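Anti-sigma-factor antagonist (stas) domain protein (Moorella thermoacetica, PDB 3ZXN) is an RsbS-type STAS-domain protein that probably serves as a structural and regulatory component of the bacterial stressosome, a signalling complex that appears to have been adapted to secondary messenger control. Local coordinates at residues K9-A17 against L107-A118; G43-E54 against L76-V87. The protein carries 1 engineered substitution. One frame throughout, in Å; residues are numbered along the deposited sequence.

Contact 1 of 2, residues K9-A17 against L107-A118; sequences KVDDYWVVA and LQKGLDKLKNLA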
loop_
_atom_site.group_PDB
_atom_site.type_symbol
_atom_site.label_atom_id
_atom_site.label_comp_id
_atom_site.label_asym_id
_atom_site.label_seq_id
_atom_site.Cartn_x
_atom_site.Cartn_y
_atom_site.Cartn_z
ATOM N N LYS A 9 3.827 -8.849 9.212
ATOM C CA LYS A 9 4.346 -7.816 10.094
ATOM C C LYS A 9 5.831 -8.064 10.305
ATOM O O LYS A 9 6.231 -9.157 10.698
ATOM C CB LYS A 9 3.602 -7.807 11.436
ATOM C CG LYS A 9 3.748 -6.492 12.203
ATOM C CD LYS A 9 2.758 -6.388 13.353
ATOM C CE LYS A 9 2.538 -4.931 13.750
ATOM N NZ LYS A 9 1.632 -4.791 14.925
ATOM N N VAL A 10 6.651 -7.065 10.010
ATOM C CA VAL A 10 8.093 -7.201 10.191
ATOM C C VAL A 10 8.629 -6.024 10.990
ATOM O O VAL A 10 8.480 -4.881 10.578
ATOM C CB VAL A 10 8.860 -7.253 8.843
ATOM C CG1 VAL A 10 10.349 -7.606 9.089
ATOM C CG2 VAL A 10 8.220 -8.256 7.893
ATOM N N ASP A 11 9.278 -6.305 12.123
ATOM C CA ASP A 11 9.806 -5.239 12.966
ATOM C C ASP A 11 8.733 -4.165 13.197
ATOM O O ASP A 11 9.026 -2.974 13.142
ATOM C CB ASP A 11 11.044 -4.591 12.322
ATOM C CG ASP A 11 12.167 -5.591 12.062
ATOM O OD1 ASP A 11 12.202 -6.640 12.744
ATOM O OD2 ASP A 11 13.009 -5.326 11.172
ATOM N N ASP A 12 7.498 -4.602 13.437
ATOM C CA ASP A 12 6.359 -3.703 13.704
ATOM C C ASP A 12 5.830 -2.933 12.495
ATOM O O ASP A 12 4.965 -2.065 12.650
ATOM C CB ASP A 12 6.665 -2.708 14.826
ATOM C CG ASP A 12 6.755 -3.370 16.182
ATOM O OD1 ASP A 12 6.000 -4.338 16.427
ATOM O OD2 ASP A 12 7.587 -2.921 16.999
ATOM N N TYR A 13 6.352 -3.233 11.308
ATOM C CA TYR A 13 5.820 -2.665 10.067
ATOM C C TYR A 13 4.928 -3.677 9.357
ATOM O O TYR A 13 5.285 -4.851 9.226
ATOM C CB TYR A 13 6.955 -2.225 9.134
ATOM C CG TYR A 13 7.707 -1.020 9.641
ATOM C CD1 TYR A 13 7.269 0.260 9.345
ATOM C CD2 TYR A 13 8.849 -1.161 10.427
ATOM C CE1 TYR A 13 7.944 1.372 9.806
ATOM C CE2 TYR A 13 9.536 -0.047 10.900
ATOM C CZ TYR A 13 9.073 1.217 10.584
ATOM O OH TYR A 13 9.729 2.340 11.037
ATOM N N TRP A 14 3.754 -3.221 8.916
ATOM C CA TRP A 14 2.879 -4.039 8.105
ATOM C C TRP A 14 3.476 -4.091 6.719
ATOM O O TRP A 14 3.902 -3.063 6.196
ATOM C CB TRP A 14 1.477 -3.383 8.009
ATOM C CG TRP A 14 0.813 -3.181 9.352
ATOM C CD1 TRP A 14 0.661 -1.997 10.035
ATOM C CD2 TRP A 14 0.223 -4.191 10.169
ATOM N NE1 TRP A 14 0.001 -2.216 11.226
ATOM C CE2 TRP A 14 -0.283 -3.553 11.330
ATOM C CE3 TRP A 14 0.054 -5.572 10.026
ATOM C CZ2 TRP A 14 -0.936 -4.252 12.340
ATOM C CZ3 TRP A 14 -0.593 -6.267 11.040
ATOM C CH2 TRP A 14 -1.081 -5.604 12.180
ATOM N N VAL A 15 3.504 -5.288 6.133
ATOM C CA VAL A 15 4.020 -5.499 4.787
ATOM C C VAL A 15 3.041 -6.340 3.967
ATOM O O VAL A 15 2.607 -7.418 4.401
ATOM C CB VAL A 15 5.401 -6.240 4.794
ATOM C CG1 VAL A 15 5.784 -6.612 3.385
ATOM C CG2 VAL A 15 6.483 -5.388 5.456
ATOM N N VAL A 16 2.685 -5.835 2.789
ATOM C CA VAL A 16 1.715 -6.484 1.922
ATOM C C VAL A 16 2.201 -6.443 0.476
ATOM O O VAL A 16 2.671 -5.410 0.008
ATOM C CB VAL A 16 0.336 -5.745 1.962
ATOM C CG1 VAL A 16 -0.618 -6.319 0.918
ATOM C CG2 VAL A 16 -0.275 -5.815 3.354
ATOM N N ALA A 17 2.084 -7.560 -0.234
ATOM C CA ALA A 17 2.308 -7.543 -1.675
ATOM C C ALA A 17 1.049 -8.004 -2.382
ATOM O O ALA A 17 0.545 -9.095 -2.129
ATOM C CB ALA A 17 3.504 -8.418 -2.071
ATOM N N LEU A 107 10.154 -3.478 -1.823
ATOM C CA LEU A 107 9.873 -3.627 -0.400
ATOM C C LEU A 107 11.039 -3.201 0.484
ATOM O O LEU A 107 10.827 -2.649 1.567
ATOM C CB LEU A 107 9.451 -5.059 -0.053
ATOM C CG LEU A 107 8.056 -5.534 -0.452
ATOM C CD1 LEU A 107 7.761 -6.843 0.270
ATOM C CD2 LEU A 107 6.996 -4.482 -0.120
ATOM N N GLN A 108 12.270 -3.455 0.036
ATOM C CA GLN A 108 13.426 -3.091 0.860
ATOM C C GLN A 108 13.514 -1.567 1.001
ATOM O O GLN A 108 13.646 -1.034 2.106
ATOM C CB GLN A 108 14.737 -3.654 0.273
ATOM C CG GLN A 108 15.963 -3.280 1.092
ATOM C CD GLN A 108 16.005 -3.998 2.445
ATOM O OE1 GLN A 108 15.795 -5.208 2.525
ATOM N NE2 GLN A 108 16.259 -3.246 3.509
ATOM N N LYS A 109 13.467 -0.884 -0.139
ATOM C CA LYS A 109 13.496 0.575 -0.205
ATOM C C LYS A 109 12.305 1.169 0.562
ATOM O O LYS A 109 12.418 2.221 1.194
ATOM C CB LYS A 109 13.405 1.016 -1.671
ATOM C CG LYS A 109 14.554 0.495 -2.535
ATOM C CD LYS A 109 15.609 1.521 -2.671
ATOM C CE LYS A 109 16.612 1.117 -3.757
ATOM N NZ LYS A 109 17.504 2.249 -4.065
ATOM N N GLY A 110 11.173 0.486 0.483
ATOM C CA GLY A 110 9.961 0.913 1.180
ATOM C C GLY A 110 10.173 0.876 2.679
ATOM O O GLY A 110 9.990 1.877 3.370
ATOM N N LEU A 111 10.582 -0.284 3.184
ATOM C CA LEU A 111 10.921 -0.403 4.597
ATOM C C LEU A 111 11.976 0.615 5.047
ATOM O O LEU A 111 11.814 1.261 6.081
ATOM C CB LEU A 111 11.376 -1.821 4.925
ATOM C CG LEU A 111 10.252 -2.847 4.945
ATOM C CD1 LEU A 111 10.834 -4.276 4.914
ATOM C CD2 LEU A 111 9.346 -2.611 6.166
ATOM N N ASP A 112 13.045 0.777 4.268
ATOM C CA ASP A 112 14.093 1.731 4.646
ATOM C C ASP A 112 13.557 3.172 4.698
ATOM O O ASP A 112 13.903 3.950 5.590
ATOM C CB ASP A 112 15.308 1.628 3.711
ATOM C CG ASP A 112 16.100 0.331 3.926
ATOM O OD1 ASP A 112 16.025 -0.246 5.028
ATOM O OD2 ASP A 112 16.777 -0.124 2.990
ATOM N N LYS A 113 12.700 3.523 3.750
ATOM C CA LYS A 113 12.168 4.880 3.710
ATOM C C LYS A 113 11.392 5.193 4.989
ATOM O O LYS A 113 11.548 6.256 5.580
ATOM C CB LYS A 113 11.279 5.073 2.476
ATOM C CG LYS A 113 10.749 6.495 2.289
ATOM C CD LYS A 113 9.943 6.602 0.992
ATOM C CE LYS A 113 9.562 8.043 0.651
ATOM N NZ LYS A 113 10.738 8.872 0.246
ATOM N N LEU A 114 10.565 4.254 5.419
ATOM C CA LEU A 114 9.757 4.458 6.609
ATOM C C LEU A 114 10.631 4.595 7.851
ATOM O O LEU A 114 10.380 5.442 8.698
ATOM C CB LEU A 114 8.738 3.329 6.766
ATOM C CG LEU A 114 7.592 3.465 5.759
ATOM C CD1 LEU A 114 6.335 2.695 6.179
ATOM C CD2 LEU A 114 7.258 4.937 5.593
ATOM N N LYS A 115 11.673 3.777 7.949
ATOM C CA LYS A 115 12.544 3.840 9.113
ATOM C C LYS A 115 13.360 5.126 9.115
ATOM O O LYS A 115 13.635 5.689 10.174
ATOM C CB LYS A 115 13.478 2.640 9.157
ATOM C CG LYS A 115 12.790 1.307 9.350
ATOM C CD LYS A 115 13.773 0.193 9.032
ATOM C CE LYS A 115 13.104 -1.161 8.950
ATOM N NZ LYS A 115 14.144 -2.251 8.861
ATOM N N ASN A 116 13.750 5.582 7.930
ATOM C CA ASN A 116 14.524 6.813 7.810
ATOM C C ASN A 116 13.722 8.045 8.228
ATOM O O ASN A 116 14.213 8.889 8.981
ATOM C CB ASN A 116 15.069 6.986 6.387
ATOM C CG ASN A 116 16.502 6.509 6.249
ATOM O OD1 ASN A 116 17.439 7.198 6.661
ATOM N ND2 ASN A 116 16.684 5.325 5.668
ATOM N N LEU A 117 12.492 8.141 7.735
ATOM C CA LEU A 117 11.596 9.227 8.115
ATOM C C LEU A 117 11.375 9.247 9.625
ATOM O O LEU A 117 11.371 10.308 10.246
ATOM C CB LEU A 117 10.253 9.107 7.384
ATOM C CG LEU A 117 10.272 9.272 5.857
ATOM C CD1 LEU A 117 8.868 9.138 5.252
ATOM C CD2 LEU A 117 10.902 10.606 5.470
ATOM N N ALA A 118 11.197 8.069 10.211
ATOM C CA ALA A 118 10.929 7.959 11.644
ATOM C C ALA A 118 12.146 8.323 12.492
ATOM O O ALA A 118 12.037 9.079 13.457
ATOM C CB ALA A 118 10.437 6.553 11.993
#
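Tyr13 and Val15 of strand 13-17 pack against Leu107, Leu111, Leu114 and Lys115 of the C-terminal helix, which lies along one face of the mixed sheet of the STAS domain. The strand and helix segments run nearly antiparallel, at 158°, with axes 10.5 Å apart at closest approach. No hydrogen bond crosses the interface, so side-chain packing holds it together.

The apolar part follows the alternation of the strand. Tyr13 and Val15 turn their CB atoms toward the helix, whereas Trp14 and Val16 turn away and meet helix 25-38 on the other face. Tyr13 makes the largest contribution: its ring lies obliquely among Leu111, Leu114 and Lys115, which span about one helical turn. Tyr13 CB touches Leu111 CD2 at 3.8 Å, and CE1 farther out on the ring meets Leu114 CB at 3.7 Å. With CG beside the backbone N (chi1 -70°), the Tyr13 ring reaches along the helix toward its C-terminal end. Leu111 CD2 also serves Val15, coming within 4.1 Å of its CG2 as the two side chains meet at about a right angle. Val15 CG1 lies 3.7 Å from Leu107 CD1, a less certain contact because Leu107 has two conformers.

Backbone hydrogen bonding shapes the strand side. Val10 and Tyr13 bond to each other in both directions and close a type I' turn, the tip of the hairpin linking strands 7-10 and 13-17; Val10 O also lies in the plane of the Tyr13 ring, at its edge.

The polar margin is looser. Lys115 CG sits 3.6 Å from Tyr13 OH, and the extended remainder of the lysine carries NZ to 4.0 Å from Asp11 OD2, opposite charges too far apart for a salt bridge.

Contact 2 of 2, residues G43-E54 against L76-V87; sequences GKGLVIDISALE and LPFVLTGIKPAV
Leu46 and Phe78 stand side by side on adjacent parallel strands, both pointing to the sheet face covered by helix 58-74, with Leu46 CG 3.7 Å from Phe78 CD1. Phe78 CG, anti to the backbone N (chi1 171°), carries the ring across to Ile48, the next residue of strand 45-49 on that face, whose CG1 lies in the ring plane at the edge, while Ile48 CD1 comes to 3.6 Å from Phe78 CE1. On the reverse face Val47 and Val79 likewise point the same way, though each has a second conformer and their contact is less certain; Thr81 CG2 reaches Val47 CG1.

Asp49 and Thr81 instead meet at about a right angle. Thr81 OG1 donates to Asp49 OD2 at 2.8 Å, on the anti side and 21° out of the carboxylate plane. Asp49 OD1 takes Ser51 OG on its syn lone pair at 2.7 Å and Ser51 N from above the plane, the latter forming an Asx turn. Three bonds from different directions thus fix the rotation of this carboxylate.

Beyond the strands, Ile50 CD1 packs against both Ile83 CG1 and Val87 CG1. Lys84, its chain extended beyond CG, brings NZ to 2.9 Å from Glu54 O, in the carbonyl plane on a lone pair. Glu54 bends at chi2 (52°), and its OE2 forms a salt bridge with the same NZ at 3.0 Å.

Five backbone hydrogen bonds, from Leu46 N to Pro77 O through Ile50 N to Thr81 O, set the parallel register. Two neighbouring parallel strands joined through helix 58-74 are characteristic of a beta-alpha-beta crossover, here at the centre of the STAS fold.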
loop_
_atom_site.group_PDB
_atom_site.type_symbol
_atom_site.label_atom_id
_atom_site.label_comp_id
_atom_site.label_asym_id
_atom_site.label_seq_id
_atom_site.Cartn_x
_atom_site.Cartn_y
_atom_site.Cartn_z
ATOM N N GLY A 43 1.150 -0.286 14.873
ATOM C CA GLY A 43 2.267 -0.661 14.020
ATOM C C GLY A 43 3.013 0.620 13.715
ATOM O O GLY A 43 2.478 1.705 13.951
ATOM N N LYS A 44 4.233 0.513 13.195
ATOM C CA LYS A 44 5.038 1.700 12.931
ATOM C C LYS A 44 4.788 2.242 11.533
ATOM O O LYS A 44 5.206 3.353 11.202
ATOM C CB LYS A 44 6.539 1.400 13.095
ATOM C CG LYS A 44 6.970 1.121 14.531
ATOM C CD LYS A 44 8.480 0.789 14.591
ATOM C CE LYS A 44 8.946 0.591 16.025
ATOM N NZ LYS A 44 10.432 0.434 16.102
ATOM N N GLY A 45 4.124 1.451 10.700
ATOM C CA GLY A 45 3.929 1.868 9.323
ATOM C C GLY A 45 3.441 0.746 8.435
ATOM O O GLY A 45 3.307 -0.389 8.875
ATOM N N LEU A 46 3.196 1.080 7.173
ATOM C CA LEU A 46 2.589 0.166 6.242
ATOM C C LEU A 46 3.284 0.286 4.885
ATOM O O LEU A 46 3.453 1.386 4.360
ATOM C CB LEU A 46 1.083 0.495 6.102
ATOM C CG LEU A 46 0.314 -0.161 4.959
ATOM C CD1 LEU A 46 0.361 -1.657 5.101
ATOM C CD2 LEU A 46 -1.151 0.321 4.933
ATOM N N VAL A 47 3.686 -0.853 4.333
ATOM C CA VAL A 47 4.268 -0.912 2.988
ATOM C C VAL A 47 3.415 -1.811 2.117
ATOM O O VAL A 47 3.137 -2.955 2.484
ATOM C CB VAL A 47 5.702 -1.515 2.984
ATOM C CG1 VAL A 47 6.319 -1.377 1.582
ATOM C CG2 VAL A 47 6.571 -0.861 4.040
ATOM N N ILE A 48 2.986 -1.302 0.965
ATOM C CA ILE A 48 2.210 -2.128 0.053
ATOM C C ILE A 48 2.874 -2.143 -1.316
ATOM O O ILE A 48 3.101 -1.090 -1.898
ATOM C CB ILE A 48 0.771 -1.612 -0.133
ATOM C CG1 ILE A 48 0.005 -1.650 1.195
ATOM C CG2 ILE A 48 0.077 -2.454 -1.196
ATOM C CD1 ILE A 48 -1.483 -1.128 1.060
ATOM N N ASP A 49 3.169 -3.336 -1.826
ATOM C CA ASP A 49 3.841 -3.462 -3.119
ATOM C C ASP A 49 2.867 -3.948 -4.178
ATOM O O ASP A 49 2.145 -4.919 -3.966
ATOM C CB ASP A 49 5.040 -4.420 -3.043
ATOM C CG ASP A 49 5.791 -4.516 -4.363
ATOM O OD1 ASP A 49 5.346 -5.274 -5.252
ATOM O OD2 ASP A 49 6.822 -3.830 -4.506
ATOM N N ILE A 50 2.884 -3.292 -5.331
ATOM C CA ILE A 50 1.996 -3.671 -6.427
ATOM C C ILE A 50 2.712 -4.088 -7.711
ATOM O O ILE A 50 2.105 -4.087 -8.779
ATOM C CB ILE A 50 0.993 -2.526 -6.738
ATOM C CG1 ILE A 50 1.742 -1.233 -7.109
ATOM C CG2 ILE A 50 0.116 -2.295 -5.534
ATOM C CD1 ILE A 50 0.840 -0.115 -7.718
ATOM N N SER A 51 3.988 -4.470 -7.604
ATOM C CA SER A 51 4.790 -4.801 -8.788
ATOM C C SER A 51 4.202 -5.943 -9.621
ATOM O O SER A 51 4.414 -6.017 -10.835
ATOM C CB SER A 51 6.240 -5.120 -8.400
ATOM O OG SER A 51 6.307 -6.236 -7.543
ATOM N N ALA A 52 3.459 -6.827 -8.964
ATOM C CA ALA A 52 2.852 -7.980 -9.635
ATOM C C ALA A 52 1.757 -7.627 -10.662
ATOM O O ALA A 52 1.503 -8.405 -11.592
ATOM C CB ALA A 52 2.320 -8.962 -8.604
ATOM N N LEU A 53 1.121 -6.466 -10.496
ATOM C CA LEU A 53 0.004 -6.056 -11.358
ATOM C C LEU A 53 0.443 -5.515 -12.720
ATOM O O LEU A 53 1.078 -4.465 -12.811
ATOM C CB LEU A 53 -0.873 -5.010 -10.649
ATOM C CG LEU A 53 -1.342 -5.389 -9.237
ATOM C CD1 LEU A 53 -2.228 -4.306 -8.669
ATOM C CD2 LEU A 53 -2.069 -6.721 -9.229
ATOM N N GLU A 54 0.086 -6.231 -13.780
ATOM C CA GLU A 54 0.447 -5.825 -15.135
ATOM C C GLU A 54 -0.226 -4.499 -15.477
ATOM O O GLU A 54 0.402 -3.589 -16.008
ATOM C CB GLU A 54 0.039 -6.910 -16.134
ATOM C CG GLU A 54 0.594 -6.710 -17.526
ATOM C CD GLU A 54 2.098 -6.499 -17.526
ATOM O OE1 GLU A 54 2.792 -7.114 -16.683
ATOM O OE2 GLU A 54 2.579 -5.709 -18.366
ATOM N N LEU A 76 -0.520 6.739 10.413
ATOM C CA LEU A 76 0.306 5.586 10.051
ATOM C C LEU A 76 1.122 5.884 8.795
ATOM O O LEU A 76 0.564 6.056 7.713
ATOM C CB LEU A 76 -0.581 4.353 9.837
ATOM C CG LEU A 76 0.104 3.023 9.505
ATOM C CD1 LEU A 76 0.915 2.485 10.697
ATOM C CD2 LEU A 76 -0.939 2.008 9.064
ATOM N N PRO A 77 2.457 5.978 8.933
ATOM C CA PRO A 77 3.273 6.148 7.727
ATOM C C PRO A 77 2.982 5.072 6.677
ATOM O O PRO A 77 2.878 3.902 7.016
ATOM C CB PRO A 77 4.713 5.990 8.265
ATOM C CG PRO A 77 4.630 6.519 9.666
ATOM C CD PRO A 77 3.258 6.087 10.167
ATOM N N PHE A 78 2.897 5.468 5.411
ATOM C CA PHE A 78 2.481 4.557 4.355
ATOM C C PHE A 78 3.346 4.769 3.120
ATOM O O PHE A 78 3.509 5.898 2.686
ATOM C CB PHE A 78 0.999 4.833 4.006
ATOM C CG PHE A 78 0.508 4.115 2.779
ATOM C CD1 PHE A 78 0.640 2.743 2.652
ATOM C CD2 PHE A 78 -0.132 4.807 1.762
ATOM C CE1 PHE A 78 0.169 2.079 1.516
ATOM C CE2 PHE A 78 -0.613 4.142 0.639
ATOM C CZ PHE A 78 -0.457 2.781 0.516
ATOM N N VAL A 79 3.905 3.688 2.573
ATOM C CA VAL A 79 4.655 3.773 1.326
ATOM C C VAL A 79 4.140 2.739 0.319
ATOM O O VAL A 79 3.879 1.589 0.664
ATOM C CB VAL A 79 6.202 3.655 1.558
ATOM C CG1 VAL A 79 6.558 2.320 2.163
ATOM C CG2 VAL A 79 6.984 3.903 0.260
ATOM N N LEU A 80 3.963 3.185 -0.925
ATOM C CA LEU A 80 3.496 2.337 -2.014
ATOM C C LEU A 80 4.709 2.036 -2.888
ATOM O O LEU A 80 5.461 2.952 -3.211
ATOM C CB LEU A 80 2.440 3.075 -2.848
ATOM C CG LEU A 80 1.764 2.302 -3.982
ATOM C CD1 LEU A 80 0.898 1.167 -3.423
ATOM C CD2 LEU A 80 0.932 3.234 -4.870
ATOM N N THR A 81 4.905 0.764 -3.236
ATOM C CA THR A 81 6.129 0.342 -3.918
ATOM C C THR A 81 5.858 -0.514 -5.157
ATOM O O THR A 81 4.773 -1.089 -5.305
ATOM C CB THR A 81 7.110 -0.434 -2.954
ATOM O OG1 THR A 81 6.576 -1.719 -2.626
ATOM C CG2 THR A 81 7.365 0.338 -1.660
ATOM N N GLY A 82 6.859 -0.591 -6.044
ATOM C CA GLY A 82 6.791 -1.424 -7.239
ATOM C C GLY A 82 5.887 -0.855 -8.327
ATOM O O GLY A 82 5.062 -1.570 -8.883
ATOM N N ILE A 83 6.047 0.434 -8.621
ATOM C CA ILE A 83 5.189 1.154 -9.563
ATOM C C ILE A 83 5.923 1.488 -10.869
ATOM O O ILE A 83 6.713 2.438 -10.931
ATOM C CB ILE A 83 4.713 2.487 -8.974
ATOM C CG1 ILE A 83 4.064 2.269 -7.601
ATOM C CG2 ILE A 83 3.760 3.187 -9.947
ATOM C CD1 ILE A 83 3.847 3.554 -6.831
ATOM N N LYS A 84 5.646 0.722 -11.913
ATOM C CA LYS A 84 6.274 0.973 -13.204
ATOM C C LYS A 84 5.662 2.217 -13.828
ATOM O O LYS A 84 4.528 2.582 -13.504
ATOM C CB LYS A 84 6.119 -0.238 -14.128
ATOM C CG LYS A 84 4.672 -0.603 -14.454
ATOM C CD LYS A 84 4.639 -1.894 -15.260
ATOM C CE LYS A 84 3.232 -2.252 -15.691
ATOM N NZ LYS A 84 3.218 -3.494 -16.514
ATOM N N PRO A 85 6.417 2.879 -14.724
ATOM C CA PRO A 85 5.966 4.102 -15.396
ATOM C C PRO A 85 4.522 4.041 -15.912
ATOM O O PRO A 85 3.752 4.963 -15.661
ATOM C CB PRO A 85 6.952 4.234 -16.562
ATOM C CG PRO A 85 8.235 3.670 -15.999
ATOM C CD PRO A 85 7.809 2.530 -15.086
ATOM N N ALA A 86 4.151 2.981 -16.616
ATOM C CA ALA A 86 2.814 2.929 -17.208
ATOM C C ALA A 86 1.737 2.946 -16.122
ATOM O O ALA A 86 0.672 3.547 -16.283
ATOM C CB ALA A 86 2.671 1.699 -18.090
ATOM N N VAL A 87 2.022 2.283 -15.010
ATOM C CA VAL A 87 1.074 2.213 -13.904
ATOM C C VAL A 87 1.022 3.529 -13.131
ATOM O O VAL A 87 -0.026 3.905 -12.619
ATOM C CB VAL A 87 1.417 1.050 -12.965
ATOM C CG1 VAL A 87 0.592 1.122 -11.691
ATOM C CG2 VAL A 87 1.200 -0.269 -13.683
#

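The centres of contacts 1 and 2 lie about 11 Å apart, and both involve the same sheet, where strand 13-17 is the direct neighbour of strand 45-49. Probable hydrogen bonds Asp12 O to Lys44 N and Val16 O to Asp49 N join them. Along the chain, contact 2 is nested within the loop closed by contact 1: residues 43-54 and 76-87 both come between 9-17 and 107-118. Contact 2 builds the middle of the sheet, and contact 1 then brings the last helix back over it, where Leu107 packs on Val47, Asp49 and Thr81. Together they tie the N-terminal hairpin, central strands and C-terminal helix into one compact STAS domain.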